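Side-chain contacts in peridinin-chlorophyll A protein (Amphidinium carterae, PDB 2C9E), which probably acts as a water-soluble light-harvesting antenna, using bound peridinin and chlorophyll a to capture blue-green sunlight: residues A[27-32]-A[124-129]; A[175-180]-A[271-276]; A[222-227]-A[287-292]. One frame throughout, in Å; residues are numbered along the deposited sequence.

Contact 1: A[27-32]-A[124-129]. Unlike the reference sequence in segment 124-129: Ala128 (reference Gly). With PID (peridinin), chain D.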
loop_
_atom_site.group_PDB
_atom_site.type_symbol
_atom_site.label_atom_id
_atom_site.label_comp_id
_atom_site.label_asym_id
_atom_site.label_seq_id
_atom_site.Cartn_x
_atom_site.Cartn_y
_atom_site.Cartn_z
ATOM N N SER A 27 -12.476 -11.551 3.807
ATOM C CA SER A 27 -11.770 -12.801 3.993
ATOM C C SER A 27 -10.922 -12.809 5.283
ATOM O O SER A 27 -11.035 -11.953 6.145
ATOM C CB SER A 27 -10.849 -13.039 2.792
ATOM O OG SER A 27 -9.885 -11.995 2.729
ATOM N N ALA A 28 -10.087 -13.810 5.409
ATOM C CA ALA A 28 -9.233 -13.912 6.550
ATOM C C ALA A 28 -8.191 -12.781 6.417
ATOM O O ALA A 28 -7.660 -12.285 7.420
ATOM C CB ALA A 28 -8.574 -15.285 6.559
ATOM N N ILE A 29 -7.923 -12.351 5.179
ATOM C CA ILE A 29 -6.966 -11.274 4.955
ATOM C C ILE A 29 -7.547 -9.937 5.418
ATOM O O ILE A 29 -6.890 -9.203 6.145
ATOM C CB ILE A 29 -6.596 -11.186 3.469
ATOM C CG1 ILE A 29 -5.809 -12.423 3.089
ATOM C CG2 ILE A 29 -5.772 -9.959 3.163
ATOM C CD1 ILE A 29 -4.344 -12.282 3.333
ATOM N N ALA A 30 -8.784 -9.631 5.018
ATOM C CA ALA A 30 -9.420 -8.366 5.399
ATOM C C ALA A 30 -9.402 -8.225 6.921
ATOM O O ALA A 30 -9.117 -7.161 7.458
ATOM C CB ALA A 30 -10.878 -8.310 4.862
ATOM N N LYS A 31 -9.723 -9.314 7.608
ATOM C CA LYS A 31 -9.789 -9.292 9.077
ATOM C C LYS A 31 -8.402 -9.273 9.678
ATOM O O LYS A 31 -8.201 -8.635 10.723
ATOM C CB LYS A 31 -10.569 -10.505 9.633
ATOM C CG LYS A 31 -11.981 -10.537 9.106
ATOM C CD LYS A 31 -12.723 -11.819 9.433
ATOM C CE LYS A 31 -14.182 -11.661 9.082
ATOM N NZ LYS A 31 -14.928 -12.735 9.763
ATOM N N TYR A 32 -7.443 -9.955 9.048
ATOM C CA TYR A 32 -6.095 -9.889 9.602
ATOM C C TYR A 32 -5.532 -8.451 9.522
ATOM O O TYR A 32 -4.990 -7.964 10.493
ATOM C CB TYR A 32 -5.158 -10.832 8.868
ATOM C CG TYR A 32 -3.718 -10.554 9.139
ATOM C CD1 TYR A 32 -3.089 -11.095 10.265
ATOM C CD2 TYR A 32 -2.977 -9.696 8.303
ATOM C CE1 TYR A 32 -1.758 -10.789 10.569
ATOM C CE2 TYR A 32 -1.623 -9.370 8.606
ATOM C CZ TYR A 32 -1.017 -9.924 9.737
ATOM O OH TYR A 32 0.319 -9.653 10.049
ATOM N N GLY A 124 -2.227 -20.212 8.235
ATOM C CA GLY A 124 -2.965 -21.427 8.530
ATOM C C GLY A 124 -4.447 -21.296 8.133
ATOM O O GLY A 124 -5.023 -22.237 7.617
ATOM N N LYS A 125 -5.075 -20.152 8.360
ATOM C CA LYS A 125 -6.469 -19.992 7.962
ATOM C C LYS A 125 -6.617 -20.023 6.451
ATOM O O LYS A 125 -7.632 -20.504 5.947
ATOM C CB LYS A 125 -7.091 -18.657 8.435
ATOM C CG LYS A 125 -7.172 -18.405 9.955
ATOM C CD LYS A 125 -7.974 -17.120 10.271
ATOM C CE LYS A 125 -8.254 -16.874 11.813
ATOM N NZ LYS A 125 -7.075 -16.382 12.638
ATOM N N LEU A 126 -5.646 -19.481 5.717
ATOM C CA LEU A 126 -5.755 -19.438 4.260
ATOM C C LEU A 126 -5.647 -20.885 3.708
ATOM O O LEU A 126 -6.406 -21.322 2.804
ATOM C CB LEU A 126 -4.677 -18.493 3.680
ATOM C CG LEU A 126 -4.841 -16.958 3.944
ATOM C CD1 LEU A 126 -3.585 -16.178 3.591
ATOM C CD2 LEU A 126 -5.985 -16.388 3.121
ATOM N N PHE A 127 -4.716 -21.637 4.269
ATOM C CA PHE A 127 -4.546 -23.025 3.866
ATOM C C PHE A 127 -5.852 -23.798 4.155
ATOM O O PHE A 127 -6.349 -24.528 3.293
ATOM C CB PHE A 127 -3.399 -23.661 4.646
ATOM C CG PHE A 127 -3.130 -25.100 4.284
ATOM C CD1 PHE A 127 -2.864 -25.465 2.979
ATOM C CD2 PHE A 127 -2.997 -26.073 5.286
ATOM C CE1 PHE A 127 -2.444 -26.787 2.668
ATOM C CE2 PHE A 127 -2.589 -27.385 4.984
ATOM C CZ PHE A 127 -2.310 -27.732 3.668
ATOM N N ALA A 128 -6.420 -23.626 5.348
ATOM C CA ALA A 128 -7.626 -24.345 5.681
ATOM C C ALA A 128 -8.759 -24.102 4.694
ATOM O O ALA A 128 -9.643 -24.917 4.565
ATOM C CB ALA A 128 -8.062 -23.984 7.043
ATOM N N GLY A 129 -8.738 -22.969 4.009
ATOM C CA GLY A 129 -9.777 -22.677 3.041
ATOM C C GLY A 129 -9.416 -23.117 1.639
ATOM O O GLY A 129 -10.194 -22.884 0.715
HETATM C C1 PID D . 0.744 -24.031 5.099
HETATM C C2 PID D . 1.209 -25.335 5.753
HETATM C C3 PID D . 2.364 -25.914 4.932
HETATM C C4 PID D . 1.855 -26.221 3.519
HETATM C C5 PID D . 1.494 -24.964 2.720
HETATM C C6 PID D . 0.817 -23.880 3.574
HETATM C C7 PID D . -0.080 -23.055 2.887
HETATM C C8 PID D . 0.097 -21.705 2.583
HETATM C C9 PID D . -0.819 -20.912 1.883
HETATM C C10 PID D . -2.053 -21.294 1.358
HETATM C C11 PID D . -0.661 -19.611 1.621
HETATM C C12 PID D . -1.754 -19.158 1.002
HETATM C C13 PID D . -2.014 -17.802 0.781
HETATM C C14 PID D . -3.140 -17.209 0.202
HETATM C C15 PID D . -3.218 -15.815 0.150
HETATM C C16 PID D . -4.312 -15.073 -0.302
HETATM C C17 PID D . -4.292 -13.679 -0.220
HETATM C C18 PID D . -5.381 -12.863 -0.530
HETATM C C19 PID D . -5.337 -11.475 -0.370
HETATM C C20 PID D . -6.472 -10.685 -0.573
HETATM C C21 PID D . -6.569 -9.302 -0.405
HETATM C C22 PID D . -7.804 -8.670 -0.570
HETATM C C23 PID D . -8.074 -7.395 -0.417
HETATM C C24 PID D . -8.420 -6.148 -0.191
HETATM C C25 PID D . -8.415 -5.069 -1.289
HETATM C C26 PID D . -8.074 -3.675 -0.748
HETATM C C27 PID D . -8.870 -3.296 0.505
HETATM C C28 PID D . -8.547 -4.328 1.593
HETATM C C29 PID D . -8.955 -5.753 1.197
HETATM C C30 PID D . -9.169 -1.219 1.673
HETATM C C31 PID D . -8.811 0.258 1.841
HETATM C CM1 PID D . -0.330 -23.285 5.893
HETATM C CM2 PID D . 0.584 -25.417 1.576
HETATM C CM3 PID D . 2.779 -24.392 2.113
HETATM C CM4 PID D . -4.296 -18.071 -0.315
HETATM C CM5 PID D . -5.321 -8.469 -0.099
HETATM C CM6 PID D . -7.398 -5.391 -2.388
HETATM C CM7 PID D . -9.817 -5.034 -1.906
HETATM C CM8 PID D . -8.440 -6.703 2.283
HETATM O O1 PID D . 1.742 -23.233 4.463
HETATM O O2 PID D . 2.794 -27.136 5.537
HETATM O O3 PID D . -2.512 -22.437 1.297
HETATM O O4 PID D . -2.637 -20.187 0.808
HETATM O O5 PID D . -10.383 -5.820 1.152
HETATM O O6 PID D . -8.404 -1.972 0.832
HETATM O O7 PID D . -10.167 -1.671 2.236
#
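Ile29 overlaps the tip of Leu126: its CG1 lies 4.0 Å from Leu126 CD2, the methyl coming in alongside the isoleucine branch. CG1 of Ile29 is anti to the carbonyl carbon (chi1 -68°), which swings that branch toward the other helix. Ala28 points its CB toward segment 124-128, 4.1 Å from Lys125 CB; the lysine contributes CB and, a little farther off, CD of its aliphatic chain. The short segments 28-32 and 124-128 run nearly antiparallel (164°), their axes 10.8 Å apart at the closest.

One peridinin ties the pair together. Its polyene passes Leu126 CD1 at 3.5 Å from C15, then Ile29 CG2 at 3.6 Å from methyl CM5. In the other direction along the pigment, beyond Leu126, its end ring lies over one face of the Phe127 ring, with C1 offset toward the rim. Ser27 caps helix 28-39 with two weak bonds to its OG, from Ile29 N and Ala30 N. Leu122 of helix 119-128 adds to the packing against Ala28 and Ile29, and Ile29 also touches a chlorophyll a.

Everything between the segments is carbon against carbon, so their meeting probably rests on apolar fit and the shared carotenoid more than on directional bonds.

Contact 2: A[175-180]-A[271-276]; sequences GPVGRA and LAKMIA. With PID (peridinin), chain J.
Apolar contact comes first: Val177 CG1 sits 4.1 Å from Ala272 CB, methyl against methyl, and both residues point at the opposite segment. CG1 lies anti to the backbone N (chi1 158°), which sends this branch toward helix 261-276. The same methyl is 4.3 Å from Lys273 CD, so the middle of the lysine chain borders the valine at the edge of the contact. The two backbones stay well apart, at 7.3 Å between Val177 CA and Ala272 CA.

Polar links do not bridge these segments themselves. Lys273 folds its chain back toward the start of helix 176-192, where NZ makes a salt bridge with Asp174. At that same helix start the Arg179 guanidinium lies flat beneath a carbonyl, Gly175 O standing over its centre, 3.4 Å from the plane.

Pigment contacts occupy another side of the 271-276 turn. Leu271 CD1 reaches peridinin C17 at 3.4 Å, and Ile275 CD1 meets C12 of the same molecule, also at 3.4 Å; Leu271 and Met274 touch a chlorophyll a.

In the C-terminal half of this all-helical pigment protein, the start of helix 176-192 thus meets the end of helix 261-276 beside a peridinin pocket. Helix 306-324 fills in alongside, Ala322 packing on Val177 and Ala180, Val323 on Ala272 and Ala276. Helix 234-251 meets helix 261-276 through His244 on Leu271 and through Ala236, Ile237 and Ala240 on Met274.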
loop_
_atom_site.group_PDB
_atom_site.type_symbol
_atom_site.label_atom_id
_atom_site.label_comp_id
_atom_site.label_asym_id
_atom_site.label_seq_id
_atom_site.Cartn_x
_atom_site.Cartn_y
_atom_site.Cartn_z
ATOM N N GLY A 175 7.874 26.999 -2.156
ATOM C CA GLY A 175 7.709 28.430 -2.286
ATOM C C GLY A 175 6.338 28.462 -1.641
ATOM O O GLY A 175 6.205 28.186 -0.448
ATOM N N PRO A 176 5.283 28.738 -2.399
ATOM C CA PRO A 176 3.950 28.763 -1.790
ATOM C C PRO A 176 3.618 27.387 -1.167
ATOM O O PRO A 176 3.066 27.294 -0.069
ATOM C CB PRO A 176 3.048 29.094 -2.969
ATOM C CG PRO A 176 3.968 29.935 -3.858
ATOM C CD PRO A 176 5.241 29.135 -3.812
ATOM N N VAL A 177 3.972 26.324 -1.879
ATOM C CA VAL A 177 3.734 24.951 -1.427
ATOM C C VAL A 177 4.372 24.709 -0.093
ATOM O O VAL A 177 3.690 24.295 0.836
ATOM C CB VAL A 177 4.298 23.950 -2.414
ATOM C CG1 VAL A 177 4.542 22.622 -1.736
ATOM C CG2 VAL A 177 3.334 23.807 -3.559
ATOM N N GLY A 178 5.678 24.951 -0.009
ATOM C CA GLY A 178 6.378 24.789 1.246
ATOM C C GLY A 178 5.712 25.564 2.391
ATOM O O GLY A 178 5.538 25.025 3.480
ATOM N N ARG A 179 5.309 26.810 2.165
ATOM C CA ARG A 179 4.708 27.562 3.247
ATOM C C ARG A 179 3.331 27.035 3.638
ATOM O O ARG A 179 3.030 26.914 4.836
ATOM C CB ARG A 179 4.607 29.043 2.880
ATOM C CG ARG A 179 5.983 29.756 2.790
ATOM C CD ARG A 179 5.854 31.249 2.495
ATOM N NE ARG A 179 5.459 31.529 1.113
ATOM C CZ ARG A 179 6.301 31.561 0.077
ATOM N NH1 ARG A 179 7.601 31.325 0.260
ATOM N NH2 ARG A 179 5.844 31.844 -1.143
ATOM N N ALA A 180 2.507 26.734 2.630
ATOM C CA ALA A 180 1.165 26.237 2.861
ATOM C C ALA A 180 1.210 24.876 3.571
ATOM O O ALA A 180 0.322 24.570 4.391
ATOM C CB ALA A 180 0.406 26.117 1.537
ATOM N N LEU A 271 4.546 14.740 0.472
ATOM C CA LEU A 271 3.306 14.339 -0.192
ATOM C C LEU A 271 2.790 15.456 -1.104
ATOM O O LEU A 271 2.357 15.210 -2.217
ATOM C CB LEU A 271 2.218 13.980 0.848
ATOM C CG LEU A 271 2.423 12.635 1.548
ATOM C CD1 LEU A 271 1.417 12.455 2.634
ATOM C CD2 LEU A 271 2.282 11.509 0.520
ATOM N N ALA A 272 2.780 16.681 -0.595
ATOM C CA ALA A 272 2.341 17.831 -1.357
ATOM C C ALA A 272 3.059 17.817 -2.733
ATOM O O ALA A 272 2.424 17.883 -3.806
ATOM C CB ALA A 272 2.661 19.139 -0.544
ATOM N N LYS A 273 4.378 17.711 -2.703
ATOM C CA LYS A 273 5.184 17.646 -3.923
ATOM C C LYS A 273 4.803 16.434 -4.787
ATOM O O LYS A 273 4.648 16.550 -6.023
ATOM C CB LYS A 273 6.657 17.565 -3.552
ATOM C CG LYS A 273 7.365 18.840 -3.761
ATOM C CD LYS A 273 7.486 19.591 -2.480
ATOM C CE LYS A 273 8.593 18.999 -1.643
ATOM N NZ LYS A 273 9.951 19.581 -1.917
ATOM N N MET A 274 4.612 15.272 -4.157
ATOM C CA MET A 274 4.246 14.117 -4.950
ATOM C C MET A 274 2.866 14.315 -5.572
ATOM O O MET A 274 2.633 13.962 -6.733
ATOM C CB MET A 274 4.262 12.856 -4.098
ATOM C CG MET A 274 3.948 11.558 -4.860
ATOM S SD MET A 274 3.858 10.162 -3.645
ATOM C CE MET A 274 2.101 10.187 -3.192
ATOM N N ILE A 275 1.933 14.897 -4.835
ATOM C CA ILE A 275 0.611 15.082 -5.426
ATOM C C ILE A 275 0.661 16.155 -6.534
ATOM O O ILE A 275 -0.102 16.112 -7.484
ATOM C CB ILE A 275 -0.421 15.459 -4.324
ATOM C CG1 ILE A 275 -0.559 14.264 -3.347
ATOM C CG2 ILE A 275 -1.759 15.903 -4.965
ATOM C CD1 ILE A 275 -1.128 14.659 -2.030
ATOM N N ALA A 276 1.566 17.111 -6.411
ATOM C CA ALA A 276 1.639 18.143 -7.425
ATOM C C ALA A 276 1.973 17.524 -8.773
ATOM O O ALA A 276 1.577 18.042 -9.810
ATOM C CB ALA A 276 2.692 19.181 -7.043
HETATM C C1 PID J . -7.421 18.774 -5.180
HETATM C C2 PID J . -8.022 19.539 -6.363
HETATM C C3 PID J . -7.335 19.081 -7.651
HETATM C C4 PID J . -5.866 19.496 -7.542
HETATM C C5 PID J . -5.122 18.648 -6.506
HETATM C C6 PID J . -5.934 18.404 -5.221
HETATM C C7 PID J . -5.181 18.202 -4.060
HETATM C C8 PID J . -5.286 17.129 -3.172
HETATM C C9 PID J . -4.478 16.977 -2.041
HETATM C C10 PID J . -3.458 17.822 -1.611
HETATM C C11 PID J . -4.521 15.961 -1.178
HETATM C C12 PID J . -3.574 16.139 -0.251
HETATM C C13 PID J . -3.293 15.243 0.780
HETATM C C14 PID J . -2.317 15.378 1.770
HETATM C C15 PID J . -2.186 14.364 2.721
HETATM C C16 PID J . -1.264 14.326 3.765
HETATM C C17 PID J . -1.243 13.245 4.646
HETATM C C18 PID J . -0.324 13.153 5.689
HETATM C C19 PID J . -0.262 12.072 6.569
HETATM C C20 PID J . 0.719 12.018 7.561
HETATM C C21 PID J . 0.903 10.970 8.463
HETATM C C22 PID J . 1.958 11.021 9.373
HETATM C C23 PID J . 2.211 10.048 10.207
HETATM C C24 PID J . 2.471 9.052 11.015
HETATM C C25 PID J . 3.431 7.919 10.623
HETATM C C26 PID J . 2.777 6.565 10.919
HETATM C C27 PID J . 2.239 6.479 12.353
HETATM C C28 PID J . 1.230 7.598 12.634
HETATM C C29 PID J . 1.825 8.990 12.407
HETATM C C30 PID J . 2.157 4.129 12.714
HETATM C C31 PID J . 1.358 2.836 12.899
HETATM C CM1 PID J . -8.133 19.028 -3.851
HETATM C CM2 PID J . -3.813 19.386 -6.231
HETATM C CM3 PID J . -4.797 17.306 -7.165
HETATM C CM4 PID J . -1.407 16.609 1.818
HETATM C CM5 PID J . -0.059 9.780 8.523
HETATM C CM6 PID J . 3.762 7.959 9.129
HETATM C CM7 PID J . 4.731 8.042 11.425
HETATM C CM8 PID J . 0.720 10.030 12.605
HETATM O O1 PID J . -6.974 17.435 -5.421
HETATM O O2 PID J . -7.931 19.666 -8.811
HETATM O O3 PID J . -3.078 18.844 -2.183
HETATM O O4 PID J . -2.891 17.300 -0.481
HETATM O O5 PID J . 2.854 9.220 13.369
HETATM O O6 PID J . 1.466 5.277 12.492
HETATM O O7 PID J . 3.385 4.131 12.772
#

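Contact 3: A[222-227]-A[287-292]; sequences IDKTLE and LTAFPG. With MG (magnesium ion), chain L; CLA (chlorophyll a), chain C.
Thr225 OG1 hydrogen-bonds back to Gly221 O within its own helix and, at the same time, meets the Phe290 ring edge-on, 3.2 Å from Phe290 CZ and in the ring plane. With OG1 anti to the carbonyl carbon (chi1 -62°), the oxygen faces the rim, where ring hydrogens carry slight positive charge, so the approach is probably mildly attractive. Ile222 joins at the rim too: its CD1 lies in the plane, 3.6 Å from Phe290 CE2, although the residue's CB points away from the loop.

One face of the ring is covered by the phytyl tail of a chlorophyll a, with C5 over the centre, 3.5 Å above the ring plane, and the tail methyl C4 at 3.5 Å from Phe290 CB. Phe290 is thus a wedge between helix 215-231 and the pigment interior of this all-helical peridinin-chlorophyll protein, on the turn that leads into helix 293-302. Across from it, Ile222 and Leu226 touch the other chlorophyll a, whose pocket they help line. The central magnesium of the first chlorophyll takes a water as its axial ligand, 2.1 Å from the metal.

At the partly exposed side, Lys224 lays its CD 4.1 Å from Ala289 CB before the chain bends at its end to reach Asp220 in a salt bridge. Asp223, leading away from the loop, chelates a separate magnesium ion through both carboxylate oxygens, OD1 at 2.5 Å and OD2 at 2.6 Å; Ser71 and Asp75 of helix 60-77 are further ligands, and Lys78 hydrogen-bonds to OD2.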
loop_
_atom_site.group_PDB
_atom_site.type_symbol
_atom_site.label_atom_id
_atom_site.label_comp_id
_atom_site.label_asym_id
_atom_site.label_seq_id
_atom_site.Cartn_x
_atom_site.Cartn_y
_atom_site.Cartn_z
ATOM N N ILE A 222 -9.263 0.876 -6.308
ATOM C CA ILE A 222 -7.841 0.500 -6.255
ATOM C C ILE A 222 -7.198 0.774 -7.597
ATOM O O ILE A 222 -6.068 1.276 -7.683
ATOM C CB ILE A 222 -7.644 -0.992 -5.955
ATOM C CG1 ILE A 222 -8.197 -1.324 -4.546
ATOM C CG2 ILE A 222 -6.154 -1.365 -6.137
ATOM C CD1 ILE A 222 -7.531 -0.517 -3.398
ATOM N N ASP A 223 -7.921 0.405 -8.650
ATOM C CA ASP A 223 -7.426 0.579 -9.995
ATOM C C ASP A 223 -7.171 2.049 -10.294
ATOM O O ASP A 223 -6.115 2.391 -10.824
ATOM C CB ASP A 223 -8.424 0.010 -10.998
ATOM C CG ASP A 223 -7.823 -0.131 -12.358
ATOM O OD1 ASP A 223 -6.574 -0.141 -12.398
ATOM O OD2 ASP A 223 -8.558 -0.239 -13.365
ATOM N N LYS A 224 -8.129 2.918 -9.955
ATOM C CA LYS A 224 -7.949 4.347 -10.206
ATOM C C LYS A 224 -6.778 4.881 -9.427
ATOM O O LYS A 224 -6.086 5.806 -9.884
ATOM C CB LYS A 224 -9.223 5.129 -9.834
ATOM C CG LYS A 224 -10.289 5.223 -10.987
ATOM C CD LYS A 224 -11.529 5.922 -10.501
ATOM C CE LYS A 224 -12.549 6.102 -11.625
ATOM N NZ LYS A 224 -12.862 4.790 -12.321
ATOM N N THR A 225 -6.563 4.322 -8.229
ATOM C CA THR A 225 -5.460 4.773 -7.379
ATOM C C THR A 225 -4.117 4.389 -8.009
ATOM O O THR A 225 -3.151 5.164 -8.005
ATOM C CB THR A 225 -5.617 4.146 -5.959
ATOM O OG1 THR A 225 -6.842 4.605 -5.387
ATOM C CG2 THR A 225 -4.511 4.555 -5.030
ATOM N N LEU A 226 -4.029 3.170 -8.526
ATOM C CA LEU A 226 -2.804 2.755 -9.163
ATOM C C LEU A 226 -2.573 3.645 -10.403
ATOM O O LEU A 226 -1.489 4.109 -10.637
ATOM C CB LEU A 226 -2.905 1.280 -9.571
ATOM C CG LEU A 226 -2.974 0.292 -8.416
ATOM C CD1 LEU A 226 -2.629 -1.100 -8.994
ATOM C CD2 LEU A 226 -1.986 0.707 -7.272
ATOM N N GLU A 227 -3.640 3.864 -11.164
ATOM C CA GLU A 227 -3.659 4.677 -12.384
ATOM C C GLU A 227 -3.102 6.040 -12.002
ATOM O O GLU A 227 -2.173 6.515 -12.648
ATOM C CB GLU A 227 -5.122 4.735 -12.899
ATOM C CG GLU A 227 -5.442 5.547 -14.172
ATOM C CD GLU A 227 -6.988 5.782 -14.390
ATOM O OE1 GLU A 227 -7.812 4.844 -14.182
ATOM O OE2 GLU A 227 -7.382 6.901 -14.784
ATOM N N LEU A 287 -11.300 11.004 -4.392
ATOM C CA LEU A 287 -12.162 11.334 -3.290
ATOM C C LEU A 287 -13.470 10.553 -3.381
ATOM O O LEU A 287 -13.998 10.087 -2.354
ATOM C CB LEU A 287 -12.441 12.840 -3.260
ATOM C CG LEU A 287 -13.146 13.488 -2.060
ATOM C CD1 LEU A 287 -14.603 13.389 -2.184
ATOM C CD2 LEU A 287 -12.704 12.838 -0.782
ATOM N N THR A 288 -14.004 10.363 -4.584
ATOM C CA THR A 288 -15.281 9.648 -4.652
ATOM C C THR A 288 -15.171 8.278 -5.297
ATOM O O THR A 288 -16.173 7.734 -5.718
ATOM C CB THR A 288 -16.347 10.434 -5.429
ATOM O OG1 THR A 288 -15.881 10.610 -6.757
ATOM C CG2 THR A 288 -16.600 11.808 -4.807
ATOM N N ALA A 289 -13.965 7.707 -5.301
ATOM C CA ALA A 289 -13.733 6.421 -5.937
ATOM C C ALA A 289 -13.978 5.198 -5.103
ATOM O O ALA A 289 -14.315 4.172 -5.648
ATOM C CB ALA A 289 -12.301 6.370 -6.520
ATOM N N PHE A 290 -13.800 5.280 -3.792
ATOM C CA PHE A 290 -13.992 4.111 -2.931
ATOM C C PHE A 290 -15.387 4.001 -2.309
ATOM O O PHE A 290 -16.040 4.992 -2.033
ATOM C CB PHE A 290 -12.925 4.109 -1.819
ATOM C CG PHE A 290 -11.564 3.825 -2.327
ATOM C CD1 PHE A 290 -10.802 4.833 -2.933
ATOM C CD2 PHE A 290 -11.091 2.537 -2.331
ATOM C CE1 PHE A 290 -9.583 4.532 -3.543
ATOM C CE2 PHE A 290 -9.877 2.221 -2.932
ATOM C CZ PHE A 290 -9.117 3.227 -3.547
ATOM N N PRO A 291 -15.859 2.776 -2.086
ATOM C CA PRO A 291 -17.199 2.682 -1.479
ATOM C C PRO A 291 -17.165 3.103 -0.001
ATOM O O PRO A 291 -16.171 2.894 0.670
ATOM C CB PRO A 291 -17.572 1.223 -1.686
ATOM C CG PRO A 291 -16.234 0.535 -1.622
ATOM C CD PRO A 291 -15.298 1.447 -2.392
ATOM N N GLY A 292 -18.239 3.742 0.456
ATOM C CA GLY A 292 -18.344 4.210 1.831
ATOM C C GLY A 292 -17.329 5.245 2.330
ATOM O O GLY A 292 -17.155 5.385 3.510
HETATM MG MG MG L . -6.500 -0.354 -14.907
HETATM MG MG CLA C . -0.695 8.200 4.008
HETATM C CHA CLA C . -3.553 9.931 2.919
HETATM C CHB CLA C . -2.360 7.361 6.922
HETATM C CHC CLA C . 1.677 5.750 4.683
HETATM C CHD CLA C . 0.474 8.393 0.720
HETATM N NA CLA C . -2.628 8.728 4.881
HETATM C C1A CLA C . -3.646 9.456 4.245
HETATM C C2A CLA C . -4.872 9.507 5.131
HETATM C C3A CLA C . -4.399 8.907 6.447
HETATM C C4A CLA C . -3.057 8.258 6.103
HETATM C CMA CLA C . -4.164 10.026 7.472
HETATM C CAA CLA C . -6.020 8.680 4.541
HETATM C CBA CLA C . -7.344 8.893 5.272
HETATM C CGA CLA C . -8.423 7.916 4.828
HETATM O O1A CLA C . -9.519 7.952 5.394
HETATM O O2A CLA C . -8.197 6.927 3.760
HETATM N NB CLA C . -0.333 6.893 5.583
HETATM C C1B CLA C . -1.135 6.757 6.697
HETATM C C2B CLA C . -0.454 5.937 7.661
HETATM C C3B CLA C . 0.696 5.475 7.074
HETATM C C4B CLA C . 0.736 6.035 5.709
HETATM C CMB CLA C . -0.905 5.667 9.146
HETATM C CAB CLA C . 1.496 4.617 7.947
HETATM C CBB CLA C . 2.660 4.105 7.517
HETATM N NC CLA C . 0.809 7.242 2.887
HETATM C C1C CLA C . 1.708 6.311 3.375
HETATM C C2C CLA C . 2.726 6.073 2.357
HETATM C C3C CLA C . 2.390 6.804 1.266
HETATM C C4C CLA C . 1.169 7.530 1.589
HETATM C CMC CLA C . 3.954 5.163 2.454
HETATM C CAC CLA C . 3.128 6.885 -0.052
HETATM C CBC CLA C . 4.209 8.031 -0.039
HETATM N ND CLA C . -1.351 8.949 2.232
HETATM C C1D CLA C . -0.712 9.086 1.031
HETATM C C2D CLA C . -1.336 10.109 0.235
HETATM C C3D CLA C . -2.437 10.462 0.914
HETATM C C4D CLA C . -2.444 9.733 2.135
HETATM C CMD CLA C . -0.842 10.617 -1.167
HETATM C CAD CLA C . -3.665 11.216 0.876
HETATM O OBD CLA C . -4.013 12.179 0.169
HETATM C CBD CLA C . -4.530 10.747 2.029
HETATM C CGD CLA C . -5.021 11.987 2.743
HETATM O O1D CLA C . -4.390 12.431 3.700
HETATM O O2D CLA C . -6.127 12.625 2.284
HETATM C CED CLA C . -6.465 13.797 2.795
HETATM C C1 CLA C . -9.308 6.054 3.431
HETATM C C2 CLA C . -8.868 5.210 2.416
HETATM C C3 CLA C . -9.511 4.741 1.275
HETATM C C4 CLA C . -11.003 5.099 0.913
HETATM C C5 CLA C . -8.790 3.797 0.229
HETATM C C6 CLA C . -7.345 3.354 0.618
HETATM C C7 CLA C . -6.617 2.612 -0.533
HETATM C C8 CLA C . -5.147 2.202 -0.249
HETATM C C9 CLA C . -4.432 1.830 -1.569
HETATM C C10 CLA C . -5.155 0.984 0.706
HETATM C C11 CLA C . -3.815 0.219 0.840
HETATM C C12 CLA C . -3.851 -0.784 1.997
HETATM C C13 CLA C . -5.004 -1.798 1.991
HETATM C C14 CLA C . -5.292 -2.416 3.343
HETATM C C15 CLA C . -4.705 -2.894 0.959
HETATM C C16 CLA C . -3.523 -3.808 1.238
HETATM C C17 CLA C . -3.175 -4.546 -0.024
HETATM C C18 CLA C . -2.110 -5.626 0.115
HETATM C C19 CLA C . -1.868 -6.276 -1.223
HETATM C C20 CLA C . -2.557 -6.679 1.109
HETATM O O HOH W 1 0.591 9.686 4.828
#

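How the contacts relate
Contact 3, buried and nearest the middle of the chain, lies about 13 Å from its centre, while contacts 1 and 2 lie on opposite sides of that centre, about 40 Å apart between their own centres. Contact 1 belongs to the N-terminal half of the protein; the other two share the C-terminal half, their segments alternating along the chain. Contacts 1 and 2 both join helix ends by purely apolar touches, yet the first is partly exposed and has one peridinin lying across both segments, whereas the second is buried and meets its carotenoid from one segment alone. Contact 3 instead sets a loop against a helix, mixing aromatic, hydroxyl and chlorophyll-tail contacts beside a metal site.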